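RmpA (Streptococcus mutans, PDB 3BJV) probably serves as the cytoplasmic IIA component of a sugar phosphotransferase system for ascorbate, relaying a phosphoryl group during uptake of the substrate. Local coordinates at residues K8-I13 with T31-S36; G37-E42 with A73-D78; Y44-E49 with P67-E72. All coordinates share one frame; numbering follows the deposited sequence.

Contact 1. Residues K8-I13 with T31-S36; sequences KENHSI and TPLIES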
ATOM      1  N   LYS A   8      17.970  -5.722  11.373  1.00 16.08           N
ATOM      2  CA  LYS A   8      19.080  -5.915  12.300  1.00 17.80           C
ATOM      3  C   LYS A   8      18.625  -6.138  13.729  1.00 18.14           C
ATOM      4  O   LYS A   8      19.026  -7.106  14.355  1.00 18.59           O
ATOM      5  CB  LYS A   8      19.998  -4.697  12.318  1.00 18.42           C
ATOM      6  CG  LYS A   8      20.567  -4.286  11.004  1.00 21.86           C
ATOM      7  CD  LYS A   8      21.782  -3.392  11.286  1.00 28.03           C
ATOM      8  CE  LYS A   8      21.933  -2.212  10.314  1.00 30.68           C
ATOM      9  NZ  LYS A   8      23.071  -1.314  10.735  1.00 29.58           N
ATOM     10  N   GLU A   9      17.795  -5.232  14.242  1.00 18.64           N
ATOM     11  CA  GLU A   9      17.318  -5.306  15.615  1.00 19.85           C
ATOM     12  C   GLU A   9      16.534  -6.590  15.843  1.00 18.71           C
ATOM     13  O   GLU A   9      16.613  -7.165  16.938  1.00 19.70           O
ATOM     14  CB  GLU A   9      16.374  -4.154  15.933  1.00 19.76           C
ATOM     15  CG  GLU A   9      16.929  -2.872  16.452  1.00 22.37           C
ATOM     16  CD  GLU A   9      15.796  -1.784  16.587  1.00 25.27           C
ATOM     17  OE1 GLU A   9      14.543  -2.116  16.488  1.00 25.73           O
ATOM     18  OE2 GLU A   9      16.178  -0.587  16.775  1.00 30.91           O
ATOM     19  N   ASN A  10      15.718  -7.017  14.865  1.00 16.44           N
ATOM     20  CA  ASN A  10      14.869  -8.201  15.102  1.00 14.57           C
ATOM     21  C   ASN A  10      15.506  -9.528  14.724  1.00 13.60           C
ATOM     22  O   ASN A  10      14.896 -10.571  14.933  1.00 13.78           O
ATOM     23  CB  ASN A  10      13.518  -8.043  14.434  1.00 14.16           C
ATOM     24  CG  ASN A  10      12.691  -6.978  15.097  1.00 15.63           C
ATOM     25  OD1 ASN A  10      12.137  -7.211  16.137  1.00 21.67           O
ATOM     26  ND2 ASN A  10      12.609  -5.800  14.506  1.00 17.10           N
ATOM     27  N   HIS A  11      16.736  -9.476  14.184  1.00 12.25           N
ATOM     28  CA  HIS A  11      17.407 -10.597  13.515  1.00 11.38           C
ATOM     29  C   HIS A  11      16.452 -11.388  12.674  1.00 10.55           C
ATOM     30  O   HIS A  11      16.400 -12.649  12.746  1.00 10.26           O
ATOM     31  CB  HIS A  11      18.041 -11.519  14.540  1.00 11.41           C
ATOM     32  CG  HIS A  11      18.928 -10.795  15.486  1.00 14.53           C
ATOM     33  ND1 HIS A  11      18.485 -10.329  16.717  1.00 15.85           N
ATOM     34  CD2 HIS A  11      20.212 -10.389  15.352  1.00 11.97           C
ATOM     35  CE1 HIS A  11      19.495  -9.727  17.315  1.00 18.68           C
ATOM     36  NE2 HIS A  11      20.549  -9.745  16.504  1.00 14.31           N
ATOM     37  N   SER A  12      15.699 -10.666  11.866  1.00  8.77           N
ATOM     38  CA  SER A  12      14.573 -11.278  11.244  1.00  8.26           C
ATOM     39  C   SER A  12      14.759 -11.535   9.757  1.00  8.92           C
ATOM     40  O   SER A  12      13.765 -11.742   9.046  1.00  9.90           O
ATOM     41  CB  SER A  12      13.376 -10.406  11.487  1.00  7.64           C
ATOM     42  OG  SER A  12      13.689  -9.131  10.993  1.00  8.16           O
ATOM     43  N   ILE A  13      16.000 -11.511   9.275  1.00  8.40           N
ATOM     44  CA  ILE A  13      16.307 -12.010   7.937  1.00  9.02           C
ATOM     45  C   ILE A  13      16.793 -13.457   8.041  1.00  9.97           C
ATOM     46  O   ILE A  13      17.828 -13.707   8.673  1.00 11.10           O
ATOM     47  CB  ILE A  13      17.433 -11.249   7.243  1.00  8.96           C
ATOM     48  CG1 ILE A  13      17.050  -9.790   7.018  1.00  7.50           C
ATOM     49  CG2 ILE A  13      17.731 -11.952   5.926  1.00  7.10           C
ATOM     50  CD1 ILE A  13      18.172  -8.969   6.515  1.00  6.31           C
ATOM     51  N   THR A  31       7.721 -15.956  12.985  1.00 10.53           N
ATOM     52  CA  THR A  31       8.428 -16.505  14.106  1.00 10.52           C
ATOM     53  C   THR A  31       9.566 -15.594  14.541  1.00  9.37           C
ATOM     54  O   THR A  31       9.692 -15.300  15.705  1.00  9.40           O
ATOM     55  CB  THR A  31       8.930 -17.905  13.746  1.00 11.08           C
ATOM     56  OG1 THR A  31       7.914 -18.839  14.097  1.00 13.17           O
ATOM     57  CG2 THR A  31      10.224 -18.221  14.518  1.00 10.66           C
ATOM     58  N   PRO A  32      10.407 -15.130  13.604  1.00  8.93           N
ATOM     59  CA  PRO A  32      11.463 -14.209  14.079  1.00  8.28           C
ATOM     60  C   PRO A  32      10.982 -13.013  14.914  1.00  8.40           C
ATOM     61  O   PRO A  32      11.695 -12.608  15.830  1.00  8.96           O
ATOM     62  CB  PRO A  32      12.183 -13.776  12.784  1.00  7.62           C
ATOM     63  CG  PRO A  32      11.854 -14.831  11.780  1.00  7.71           C
ATOM     64  CD  PRO A  32      10.509 -15.419  12.159  1.00  8.81           C
ATOM     65  N   LEU A  33       9.796 -12.482  14.598  1.00  8.92           N
ATOM     66  CA  LEU A  33       9.154 -11.363  15.289  1.00 10.18           C
ATOM     67  C   LEU A  33       8.453 -11.715  16.623  1.00 11.10           C
ATOM     68  O   LEU A  33       8.316 -10.866  17.510  1.00 12.19           O
ATOM     69  CB  LEU A  33       8.089 -10.742  14.380  1.00 10.06           C
ATOM     70  CG  LEU A  33       8.577 -10.226  13.049  1.00 10.14           C
ATOM     71  CD1 LEU A  33       7.402  -9.599  12.257  1.00 10.91           C
ATOM     72  CD2 LEU A  33       9.713  -9.247  13.311  1.00  8.48           C
ATOM     73  N   ILE A  34       7.952 -12.936  16.736  1.00 10.91           N
ATOM     74  CA  ILE A  34       7.585 -13.467  18.033  1.00 11.18           C
ATOM     75  C   ILE A  34       8.869 -13.571  18.930  1.00 12.42           C
ATOM     76  O   ILE A  34       8.861 -13.113  20.067  1.00 12.60           O
ATOM     77  CB  ILE A  34       6.954 -14.829  17.915  1.00  9.82           C
ATOM     78  CG1 ILE A  34       5.628 -14.740  17.173  1.00  9.31           C
ATOM     79  CG2 ILE A  34       6.769 -15.375  19.262  1.00  9.67           C
ATOM     80  CD1 ILE A  34       5.240 -16.055  16.499  1.00  7.94           C
ATOM     81  N   GLU A  35       9.956 -14.152  18.420  1.00 11.56           N
ATOM     82  CA  GLU A  35      11.157 -14.254  19.233  1.00 11.84           C
ATOM     83  C   GLU A  35      11.689 -12.894  19.717  1.00 11.92           C
ATOM     84  O   GLU A  35      12.054 -12.737  20.867  1.00 11.88           O
ATOM     85  CB  GLU A  35      12.228 -15.045  18.512  1.00 11.85           C
ATOM     86  CG  GLU A  35      11.826 -16.475  18.257  1.00 12.62           C
ATOM     87  CD  GLU A  35      12.615 -17.110  17.123  1.00 17.18           C
ATOM     88  OE1 GLU A  35      13.481 -16.448  16.494  1.00 18.72           O
ATOM     89  OE2 GLU A  35      12.375 -18.307  16.862  1.00 20.76           O
ATOM     90  N   SER A  36      11.698 -11.885  18.860  1.00 12.01           N
ATOM     91  CA  SER A  36      12.120 -10.595  19.336  1.00 11.19           C
ATOM     92  C   SER A  36      11.130  -9.881  20.218  1.00 11.00           C
ATOM     93  O   SER A  36      11.511  -8.892  20.819  1.00 12.14           O
ATOM     94  CB  SER A  36      12.532  -9.701  18.170  1.00 11.01           C
ATOM     95  OG  SER A  36      11.426  -9.383  17.386  1.00 12.99           O
TER
HETATM   96  O   HOH W   1      14.314 -12.959  15.860  1.00  6.88           O

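Contact 2. Residues G37-E42 with A73-D78; sequences GAVKPE and AGVQRD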
ATOM      1  N   GLY A  37       9.876 -10.335  20.300  1.00 10.19           N
ATOM      2  CA  GLY A  37       8.845  -9.565  21.025  1.00  9.25           C
ATOM      3  C   GLY A  37       8.197  -8.412  20.234  1.00  9.69           C
ATOM      4  O   GLY A  37       7.432  -7.632  20.778  1.00  9.82           O
ATOM      5  N   ALA A  38       8.443  -8.322  18.923  1.00 10.16           N
ATOM      6  CA  ALA A  38       7.710  -7.365  18.094  1.00  9.64           C
ATOM      7  C   ALA A  38       6.223  -7.684  18.062  1.00 10.09           C
ATOM      8  O   ALA A  38       5.407  -6.777  18.078  1.00 10.44           O
ATOM      9  CB  ALA A  38       8.276  -7.295  16.709  1.00  8.92           C
ATOM     10  N   VAL A  39       5.868  -8.966  18.019  1.00 10.04           N
ATOM     11  CA  VAL A  39       4.472  -9.355  18.035  1.00 10.64           C
ATOM     12  C   VAL A  39       4.200 -10.400  19.129  1.00 11.34           C
ATOM     13  O   VAL A  39       5.114 -11.108  19.532  1.00 10.82           O
ATOM     14  CB  VAL A  39       3.962  -9.896  16.667  1.00  9.77           C
ATOM     15  CG1 VAL A  39       4.025  -8.851  15.626  1.00  9.52           C
ATOM     16  CG2 VAL A  39       4.731 -11.186  16.208  1.00 10.42           C
ATOM     17  N   LYS A  40       2.952 -10.465  19.610  1.00 11.56           N
ATOM     18  CA  LYS A  40       2.524 -11.563  20.473  1.00 13.34           C
ATOM     19  C   LYS A  40       2.393 -12.834  19.625  1.00 12.56           C
ATOM     20  O   LYS A  40       2.272 -12.739  18.405  1.00 12.79           O
ATOM     21  CB  LYS A  40       1.200 -11.233  21.151  1.00 13.67           C
ATOM     22  CG  LYS A  40       1.311 -10.160  22.256  1.00 16.41           C
ATOM     23  CD  LYS A  40      -0.061  -9.880  22.883  1.00 16.97           C
ATOM     24  CE  LYS A  40      -0.067  -8.558  23.716  1.00 21.14           C
ATOM     25  NZ  LYS A  40      -1.376  -8.246  24.471  1.00 21.05           N
ATOM     26  N   PRO A  41       2.447 -14.015  20.256  1.00 11.88           N
ATOM     27  CA  PRO A  41       2.241 -15.300  19.585  1.00 12.13           C
ATOM     28  C   PRO A  41       0.949 -15.420  18.738  1.00 13.54           C
ATOM     29  O   PRO A  41       0.969 -16.116  17.740  1.00 14.79           O
ATOM     30  CB  PRO A  41       2.205 -16.297  20.762  1.00 11.84           C
ATOM     31  CG  PRO A  41       3.033 -15.668  21.786  1.00 11.81           C
ATOM     32  CD  PRO A  41       2.788 -14.196  21.681  1.00 11.82           C
ATOM     33  N   GLU A  42      -0.136 -14.755  19.141  1.00 12.91           N
ATOM     34  CA  GLU A  42      -1.416 -14.845  18.509  1.00 14.03           C
ATOM     35  C   GLU A  42      -1.406 -14.263  17.127  1.00 12.59           C
ATOM     36  O   GLU A  42      -2.319 -14.529  16.383  1.00 12.89           O
ATOM     37  CB  GLU A  42      -2.470 -14.050  19.310  1.00 14.23           C
ATOM     38  CG  GLU A  42      -2.182 -12.539  19.400  1.00 15.41           C
ATOM     39  CD  GLU A  42      -3.129 -11.777  20.331  1.00 18.47           C
ATOM     40  OE1 GLU A  42      -4.382 -11.865  20.147  1.00 20.73           O
ATOM     41  OE2 GLU A  42      -2.605 -11.092  21.267  1.00 27.02           O
ATOM     42  N   ALA A  73      -4.474  -7.535  16.659  1.00 15.48           N
ATOM     43  CA  ALA A  73      -4.132  -8.965  16.775  1.00 14.89           C
ATOM     44  C   ALA A  73      -2.698  -9.234  17.339  1.00 13.25           C
ATOM     45  O   ALA A  73      -2.094 -10.222  17.035  1.00 13.81           O
ATOM     46  CB  ALA A  73      -4.338  -9.663  15.415  1.00 14.55           C
ATOM     47  N   GLY A  74      -2.159  -8.341  18.154  1.00 12.93           N
ATOM     48  CA  GLY A  74      -0.943  -8.640  18.915  1.00 11.67           C
ATOM     49  C   GLY A  74       0.363  -8.004  18.458  1.00 11.75           C
ATOM     50  O   GLY A  74       1.447  -8.520  18.805  1.00 13.92           O
ATOM     51  N   VAL A  75       0.301  -6.891  17.743  1.00  9.80           N
ATOM     52  CA  VAL A  75       1.494  -6.136  17.469  1.00 10.60           C
ATOM     53  C   VAL A  75       1.849  -5.294  18.713  1.00 11.61           C
ATOM     54  O   VAL A  75       0.982  -4.573  19.208  1.00 11.34           O
ATOM     55  CB  VAL A  75       1.346  -5.232  16.194  1.00 10.82           C
ATOM     56  CG1 VAL A  75       2.618  -4.351  15.963  1.00  8.76           C
ATOM     57  CG2 VAL A  75       0.988  -6.105  14.924  1.00 10.26           C
ATOM     58  N   GLN A  76       3.098  -5.430  19.202  1.00 11.63           N
ATOM     59  CA  GLN A  76       3.685  -4.636  20.265  1.00 13.30           C
ATOM     60  C   GLN A  76       4.454  -3.509  19.686  1.00 13.32           C
ATOM     61  O   GLN A  76       4.466  -2.421  20.203  1.00 13.71           O
ATOM     62  CB  GLN A  76       4.710  -5.427  21.072  1.00 13.93           C
ATOM     63  CG  GLN A  76       4.274  -6.830  21.517  1.00 20.03           C
ATOM     64  CD  GLN A  76       3.542  -6.805  22.806  1.00 26.26           C
ATOM     65  OE1 GLN A  76       2.663  -5.951  23.020  1.00 32.72           O
ATOM     66  NE2 GLN A  76       3.881  -7.739  23.699  1.00 29.92           N
ATOM     67  N   ARG A  77       5.177  -3.785  18.623  1.00 14.31           N
ATOM     68  CA  ARG A  77       5.915  -2.714  18.002  1.00 14.92           C
ATOM     69  C   ARG A  77       6.115  -2.962  16.509  1.00 13.01           C
ATOM     70  O   ARG A  77       5.953  -4.100  16.035  1.00 11.84           O
ATOM     71  CB  ARG A  77       7.246  -2.502  18.735  1.00 16.41           C
ATOM     72  CG  ARG A  77       8.177  -3.649  18.633  1.00 18.20           C
ATOM     73  CD  ARG A  77       9.478  -3.267  19.288  1.00 25.73           C
ATOM     74  NE  ARG A  77      10.580  -4.003  18.668  1.00 27.45           N
ATOM     75  CZ  ARG A  77      11.131  -5.081  19.219  1.00 28.93           C
ATOM     76  NH1 ARG A  77      10.673  -5.527  20.423  1.00 23.49           N
ATOM     77  NH2 ARG A  77      12.147  -5.683  18.583  1.00 22.88           N
ATOM     78  N   ASP A  78       6.431  -1.870  15.798  1.00 10.91           N
ATOM     79  CA  ASP A  78       6.611  -1.875  14.321  1.00 10.11           C
ATOM     80  C   ASP A  78       7.844  -2.723  13.953  1.00  8.63           C
ATOM     81  O   ASP A  78       8.871  -2.592  14.563  1.00  8.23           O
ATOM     82  CB  ASP A  78       6.780  -0.446  13.790  1.00  9.19           C
ATOM     83  CG  ASP A  78       5.531   0.342  13.876  1.00 12.37           C
ATOM     84  OD1 ASP A  78       4.476  -0.047  13.292  1.00 15.40           O
ATOM     85  OD2 ASP A  78       5.579   1.365  14.561  1.00 15.29           O
TER

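Contact 3. Residues Y44-E49 with P67-E72; sequences YNAIIE and PHARPE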
ATOM      1  N   TYR A  44       0.448 -14.837  14.599  1.00 11.08           N
ATOM      2  CA  TYR A  44       0.495 -15.993  13.753  1.00 12.08           C
ATOM      3  C   TYR A  44      -0.870 -16.622  13.469  1.00 12.13           C
ATOM      4  O   TYR A  44      -1.216 -16.788  12.304  1.00 13.51           O
ATOM      5  CB  TYR A  44       1.486 -17.006  14.365  1.00 13.41           C
ATOM      6  CG  TYR A  44       1.463 -18.379  13.746  1.00 13.86           C
ATOM      7  CD1 TYR A  44       1.757 -18.588  12.402  1.00 13.23           C
ATOM      8  CD2 TYR A  44       1.142 -19.462  14.519  1.00 16.19           C
ATOM      9  CE1 TYR A  44       1.701 -19.887  11.846  1.00 14.64           C
ATOM     10  CE2 TYR A  44       1.094 -20.724  14.006  1.00 17.97           C
ATOM     11  CZ  TYR A  44       1.361 -20.940  12.680  1.00 17.29           C
ATOM     12  OH  TYR A  44       1.297 -22.248  12.258  1.00 20.03           O
ATOM     13  N   ASN A  45      -1.625 -16.984  14.507  1.00 11.75           N
ATOM     14  CA  ASN A  45      -2.947 -17.584  14.341  1.00 10.79           C
ATOM     15  C   ASN A  45      -3.838 -16.623  13.551  1.00 10.42           C
ATOM     16  O   ASN A  45      -4.610 -17.051  12.686  1.00 10.67           O
ATOM     17  CB  ASN A  45      -3.583 -17.933  15.725  1.00 10.21           C
ATOM     18  CG  ASN A  45      -5.033 -18.488  15.603  1.00 10.06           C
ATOM     19  OD1 ASN A  45      -6.008 -17.764  15.773  1.00 10.37           O
ATOM     20  ND2 ASN A  45      -5.162 -19.765  15.297  1.00 10.55           N
ATOM     21  N   ALA A  46      -3.716 -15.326  13.840  1.00  9.41           N
ATOM     22  CA  ALA A  46      -4.512 -14.309  13.128  1.00  9.43           C
ATOM     23  C   ALA A  46      -4.290 -14.273  11.616  1.00  9.19           C
ATOM     24  O   ALA A  46      -5.245 -14.101  10.864  1.00 10.50           O
ATOM     25  CB  ALA A  46      -4.318 -12.926  13.715  1.00  8.42           C
ATOM     26  N   ILE A  47      -3.041 -14.408  11.180  1.00  9.46           N
ATOM     27  CA  ILE A  47      -2.694 -14.273   9.760  1.00  8.46           C
ATOM     28  C   ILE A  47      -3.322 -15.457   9.095  1.00  9.41           C
ATOM     29  O   ILE A  47      -3.965 -15.304   8.059  1.00  9.68           O
ATOM     30  CB  ILE A  47      -1.143 -14.202   9.519  1.00  8.19           C
ATOM     31  CG1 ILE A  47      -0.617 -12.812   9.847  1.00  5.40           C
ATOM     32  CG2 ILE A  47      -0.789 -14.390   8.072  1.00  6.10           C
ATOM     33  CD1 ILE A  47       0.909 -12.827  10.191  1.00  8.04           C
ATOM     34  N   ILE A  48      -3.184 -16.631   9.729  1.00  9.34           N
ATOM     35  CA  ILE A  48      -3.726 -17.874   9.181  1.00  9.21           C
ATOM     36  C   ILE A  48      -5.230 -17.865   9.124  1.00  9.56           C
ATOM     37  O   ILE A  48      -5.795 -18.175   8.100  1.00  9.37           O
ATOM     38  CB  ILE A  48      -3.149 -19.159   9.903  1.00 10.29           C
ATOM     39  CG1 ILE A  48      -1.656 -19.358   9.531  1.00 11.50           C
ATOM     40  CG2 ILE A  48      -3.976 -20.385   9.566  1.00  8.48           C
ATOM     41  CD1 ILE A  48      -1.180 -20.709   9.780  1.00 18.56           C
ATOM     42  N   GLU A  49      -5.884 -17.551  10.235  1.00  9.58           N
ATOM     43  CA  GLU A  49      -7.352 -17.379  10.222  1.00 10.34           C
ATOM     44  C   GLU A  49      -7.863 -16.355   9.248  1.00  9.88           C
ATOM     45  O   GLU A  49      -8.873 -16.619   8.593  1.00 10.55           O
ATOM     46  CB  GLU A  49      -7.915 -17.062  11.621  1.00 10.01           C
ATOM     47  CG  GLU A  49      -7.614 -18.152  12.614  1.00 13.51           C
ATOM     48  CD  GLU A  49      -8.140 -19.491  12.151  1.00 17.67           C
ATOM     49  OE1 GLU A  49      -9.375 -19.544  12.009  1.00 23.86           O
ATOM     50  OE2 GLU A  49      -7.355 -20.460  11.901  1.00 18.08           O
ATOM     51  N   PRO A  67       2.942 -10.958   4.602  1.00  9.74           N
ATOM     52  CA  PRO A  67       1.931 -11.436   5.560  1.00  8.67           C
ATOM     53  C   PRO A  67       1.795 -10.477   6.772  1.00  8.02           C
ATOM     54  O   PRO A  67       2.818 -10.020   7.326  1.00  7.63           O
ATOM     55  CB  PRO A  67       2.493 -12.781   6.034  1.00  9.04           C
ATOM     56  CG  PRO A  67       3.662 -13.094   5.165  1.00  8.90           C
ATOM     57  CD  PRO A  67       4.111 -11.851   4.505  1.00  9.70           C
ATOM     58  N   HIS A  68       0.561 -10.143   7.124  1.00  6.81           N
ATOM     59  CA  HIS A  68       0.243  -9.277   8.266  1.00  7.83           C
ATOM     60  C   HIS A  68      -1.218  -9.463   8.719  1.00  9.27           C
ATOM     61  O   HIS A  68      -2.023 -10.138   8.063  1.00  9.61           O
ATOM     62  CB  HIS A  68       0.465  -7.813   7.936  1.00  6.80           C
ATOM     63  CG  HIS A  68      -0.451  -7.299   6.876  1.00  6.11           C
ATOM     64  ND1 HIS A  68      -0.348  -7.671   5.551  1.00  4.16           N
ATOM     65  CD2 HIS A  68      -1.498  -6.449   6.946  1.00  5.90           C
ATOM     66  CE1 HIS A  68      -1.299  -7.085   4.852  1.00  5.43           C
ATOM     67  NE2 HIS A  68      -2.026  -6.351   5.679  1.00  7.95           N
ATOM     68  N   ALA A  69      -1.539  -8.868   9.861  1.00 10.72           N
ATOM     69  CA  ALA A  69      -2.879  -8.829  10.400  1.00 11.55           C
ATOM     70  C   ALA A  69      -3.057  -7.408  10.985  1.00 13.50           C
ATOM     71  O   ALA A  69      -2.129  -6.602  10.936  1.00 12.07           O
ATOM     72  CB  ALA A  69      -3.019  -9.888  11.463  1.00 10.64           C
ATOM     73  N   ARG A  70      -4.246  -7.112  11.522  1.00 15.44           N
ATOM     74  CA  ARG A  70      -4.553  -5.821  12.182  1.00 18.93           C
ATOM     75  C   ARG A  70      -3.592  -5.633  13.363  1.00 16.53           C
ATOM     76  O   ARG A  70      -3.183  -6.622  13.925  1.00 16.80           O
ATOM     77  CB  ARG A  70      -6.007  -5.816  12.741  1.00 18.44           C
ATOM     78  CG  ARG A  70      -7.118  -6.228  11.749  1.00 24.12           C
ATOM     79  CD  ARG A  70      -8.537  -5.893  12.292  1.00 25.62           C
ATOM     80  NE  ARG A  70      -8.903  -6.567  13.562  1.00 39.81           N
ATOM     81  CZ  ARG A  70     -10.003  -6.270  14.297  1.00 44.44           C
ATOM     82  NH1 ARG A  70     -10.858  -5.311  13.891  1.00 45.14           N
ATOM     83  NH2 ARG A  70     -10.264  -6.924  15.443  1.00 42.41           N
ATOM     84  N   PRO A  71      -3.235  -4.371  13.733  1.00 16.21           N
ATOM     85  CA  PRO A  71      -2.451  -4.105  14.960  1.00 15.13           C
ATOM     86  C   PRO A  71      -3.035  -4.743  16.211  1.00 15.07           C
ATOM     87  O   PRO A  71      -2.269  -5.211  17.042  1.00 14.14           O
ATOM     88  CB  PRO A  71      -2.471  -2.591  15.082  1.00 14.11           C
ATOM     89  CG  PRO A  71      -2.666  -2.104  13.695  1.00 15.99           C
ATOM     90  CD  PRO A  71      -3.504  -3.119  12.985  1.00 16.41           C
ATOM     91  N   GLU A  72      -4.357  -4.827  16.301  1.00 14.94           N
ATOM     92  CA  GLU A  72      -5.027  -5.325  17.496  1.00 17.44           C
ATOM     93  C   GLU A  72      -4.790  -6.808  17.713  1.00 16.45           C
ATOM     94  O   GLU A  72      -4.927  -7.288  18.817  1.00 17.82           O
ATOM     95  CB  GLU A  72      -6.561  -5.079  17.452  1.00 17.49           C
ATOM     96  CG  GLU A  72      -6.937  -3.596  17.432  1.00 23.80           C
ATOM     97  CD  GLU A  72      -6.730  -2.973  16.054  1.00 29.38           C
ATOM     98  OE1 GLU A  72      -6.542  -3.775  15.105  1.00 32.54           O
ATOM     99  OE2 GLU A  72      -6.737  -1.714  15.919  1.00 29.67           O
TER

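Contact 1. Residues K8-I13 with T31-S36
The flat carboxamide of Asn10 meets helix 22-36 in two ways: its oxygen reaches Ser36 within the amide plane, and one of its faces looks onto Leu33. Leu33 CD2 sits above that plane, 4.1 Å from Asn10 CG, so the leucine methyl covers the amide carbon without competing for its polar atoms. At the oxygen, Ser36 OG donates to a lone pair of Asn10 OD1, 2.6 Å away, in the carbonyl plane at a C=O...donor angle of 135°. Ser36 places its hydroxyl between its own backbone N and carbonyl carbon (chi1 67°), turned across to the asparagine. The amide nitrogen of Asn10 is held by Ala6 O, one turn back, which fixes the rotation of the group. The other flat group, the His11 imidazole, folds back onto its own helix end, with Lys8 O 3.6 Å above the ring plane and over its centre.

Beside the amide, a water donates to Asn10 O and to Pro32 O, each 2.6 Å away, and fills the gap between two backbone carbonyls that could not bond each other directly. Farther along the contact the packing is apolar: Ser12 CB lies 3.8 Å from Pro32 CB. A small serine suits this close approach of backbone and proline ring, and its hydroxyl turns instead to Phe80 O. A leucine suits position 33 because its branched apolar end can pack on Asn10 and on Ala79 of strand 79-85 at once.

His11, with positive phi (39°), closes helix 3-10 in a Schellman motif, and the chain then turns into strand 13-17. The arrangement is a meeting of two helix C-terminal ends above strand 79-85, part of the helical cover of the alpha/beta three-layer sandwich.

Contact 2. Residues G37-E42 with A73-D78
A classic beta bulge joins these two loops. Val39 and Val75 form a single antiparallel bridge as a non-hydrogen-bonded pair, and next to it Ala38 O takes the N-H groups of two successive residues: Gln76 N at 2.9 Å and Arg77 N at 3.0 Å. The bond from Arg77 lies in the carbonyl plane on a lone pair, whereas Gln76 N is tilted 23° from it. On the other flank Lys40 N donates almost straight to Gly74 O, 2.6 Å away. Gly74 suits its positive phi (106°), and having no side chain it lets Glu42 CG come to 3.3 Å from Ala73 O. The Lys40 and Gln76 side chains cross at about a right angle, Lys40 CG passing 3.8 Å from Gln76 NE2. Arg77 runs its aliphatic part along Ala38, CG 3.8 Å from Ala38 CA, and one guanidinium face has that CA near its rim; NH1 makes a weak bond to Ser36 O. In the fold, 37-42 connects helix 22-36 to helix 42-54, while 73-78 leads into strand 79-85; both valines pack on Ala104 of strand 96-104, Val39 also on Leu33 and Val75 on Tyr43.

Contact 3. Residues Y44-E49 with P67-E72
Ile47 carries most of this contact, and its branches divide the loop 67-72 between them. From CB, the methyl CG2 stands opposite the backbone N and reaches Pro67, with CB of the proline ring 4.2 Å from Ile47 CG2. The other branch, CG1, lies beside the backbone N (chi1 -78°) and comes up against the middle of the loop: Ile47 CG1 is 3.5 Å from His68 O and 4.1 Å from Ala69 CB. At the tip, CD1 continues the extended chain (chi2 157°) and lies alongside the peptide before His68, 4.1 Å from His68 N. A beta-branched residue suits the place, because two arms leaving CB can straddle three successive loop residues. The preceding residue, Ala46, adds a smaller touch: its CB meets Ala69 CB at 4.0 Å. Two alanines allow helix and loop to come close here, and Ala46 also touches Ala73.

His68 turns its CB away from the helix. Its ring has Met66 O as hydrogen-bond partner of ND1, stands edge-to-face with Tyr57, and meets the ring of His111 at about 45°, while Thr112 of the second subunit packs on it. Pro67, His68 and Ala69 fit the Pro-His-small residue signature of type 2 IIA proteins, whose histidine carries the phosphoryl group in relatives, a role consistent with His68 here.

Residues 44-49 and the loop share no hydrogen bond. Their contact is therefore mainly one of van der Waals packing, Ile47 against the backbone of His68 and Ala46 against Ala69 CB, while the polar backbone atoms of the loop are bonded by tyrosine hydroxyls, His68 O by Tyr57 OH and Ala69 N by Tyr43 OH.

Contacts 1 and 3 are largely buried, whereas contact 2 is partly exposed, with charged and polar chains at its borders. Their chemistry follows: contact 1 relies on a side-chain bond and a bridging water at helix ends, contact 2 on backbone pairing, and contact 3 on apolar packing. They are joined in sequence, since 37-42 links helix 22-36 to helix 42-54, and the loop between strands 63-65 and 79-85 supplies one side of both contacts 2 and 3. Leu33 O probably bonds Val39 N between contacts 1 and 2, and Ala46 CB packs on Ala73 CB, 3.7 Å away, between contacts 2 and 3. Contacts 1 and 3 do not touch.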